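Side-chain contact in G-protein interacting protein 1 (Dictyostelium discoideum, PDB 5Z1N), which probably binds heterotrimeric G protein through its beta/gamma subunits and holds phospholipid in the C-terminal, TNFAIP8-like helical domain studied here: residues L153-S156 with A157-K160. Sequence-based numbering, arbitrary orientation.
Sequences LLIS and ALNK
Ala157 N donates to Leu153 O at 3.0 Å and, more weakly, to Leu154 O, continuing the backbone bonding of the last helix, 151-158, while its methyl group lies on Leu17 of helix 12-28. Leu158 N bonds Leu154 O at 2.9 Å. On the inward face, Leu158 CD1 meets Leu154 CD1 at 3.8 Å, the two side chains crossing at a slant; Leu154 also touches the bound phosphatidylethanolamine, and Leu158 reaches Leu17 and Phe73. Asn159 N closes the next turn on Ile155 O, 2.9 Å away. With CG between the backbone N and carbonyl carbon (chi1 62°), the amide turns back against the preceding turn, over Ile155 O, and OD1 comes to 2.9 Å from Ser156 O, acceptor against acceptor, while ND2 donates to Asp77 OD2 of helix 59-81. Lys160 supplies the donor between them: its chain, bent at chi2 and chi4, curls back so that NZ gives one bond to Ser156 O (2.9 Å), in the carbonyl plane on a lone pair, and another to Asn159 OD1 (3.0 Å). The ammonium bridges the two oxygens and probably offsets their mutual repulsion, and its positive charge probably also suits the partial negative charge of carbonyls near the C-terminal end of the helix.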
# COMPACT_ATOMS: atom_id res chain seq x y z
N LEU A 153 8.74 10.53 4.63
CA LEU A 153 8.59 9.57 5.72
C LEU A 153 8.05 8.24 5.22
O LEU A 153 8.53 7.17 5.62
CB LEU A 153 7.67 10.15 6.80
CG LEU A 153 8.15 11.45 7.44
CD1 LEU A 153 7.23 11.87 8.57
CD2 LEU A 153 9.58 11.30 7.94
N LEU A 154 7.07 8.29 4.32
CA LEU A 154 6.48 7.06 3.79
C LEU A 154 7.48 6.28 2.95
O LEU A 154 7.70 5.09 3.18
CB LEU A 154 5.23 7.39 2.97
CG LEU A 154 4.65 6.18 2.24
CD1 LEU A 154 4.24 5.10 3.23
CD2 LEU A 154 3.48 6.59 1.36
N ILE A 155 8.10 6.94 1.97
CA ILE A 155 9.02 6.22 1.09
C ILE A 155 10.24 5.74 1.86
O ILE A 155 10.70 4.61 1.67
CB ILE A 155 9.42 7.10 -0.11
CG1 ILE A 155 8.18 7.55 -0.88
CG2 ILE A 155 10.38 6.33 -1.01
CD1 ILE A 155 7.28 6.41 -1.31
N SER A 156 10.77 6.58 2.75
CA SER A 156 11.93 6.19 3.53
C SER A 156 11.62 5.09 4.53
O SER A 156 12.53 4.39 4.97
CB SER A 156 12.52 7.41 4.26
OG SER A 156 11.67 7.82 5.31
N ALA A 157 10.34 4.91 4.89
CA ALA A 157 9.99 3.74 5.68
C ALA A 157 9.78 2.51 4.80
O ALA A 157 10.06 1.39 5.23
CB ALA A 157 8.75 4.02 6.52
N LEU A 158 9.29 2.71 3.57
CA LEU A 158 8.99 1.58 2.69
C LEU A 158 10.24 0.97 2.08
O LEU A 158 10.32 -0.25 1.91
CB LEU A 158 8.04 2.04 1.58
CG LEU A 158 6.59 2.31 1.96
CD1 LEU A 158 5.79 2.72 0.74
CD2 LEU A 158 5.98 1.08 2.63
N ASN A 159 11.24 1.79 1.74
CA ASN A 159 12.39 1.31 0.98
C ASN A 159 13.35 0.49 1.82
O ASN A 159 14.31 -0.07 1.27
CB ASN A 159 13.12 2.48 0.32
CG ASN A 159 13.70 3.48 1.32
OD1 ASN A 159 13.66 3.26 2.53
ND2 ASN A 159 14.25 4.57 0.80
N LYS A 160 13.13 0.40 3.14
CA LYS A 160 13.95 -0.48 3.96
C LYS A 160 13.56 -1.94 3.76
O LYS A 160 14.37 -2.83 4.07
CB LYS A 160 13.81 -0.11 5.44
CG LYS A 160 13.95 1.37 5.74
CD LYS A 160 15.30 1.91 5.30
CE LYS A 160 15.50 3.35 5.78
NZ LYS A 160 15.42 4.34 4.66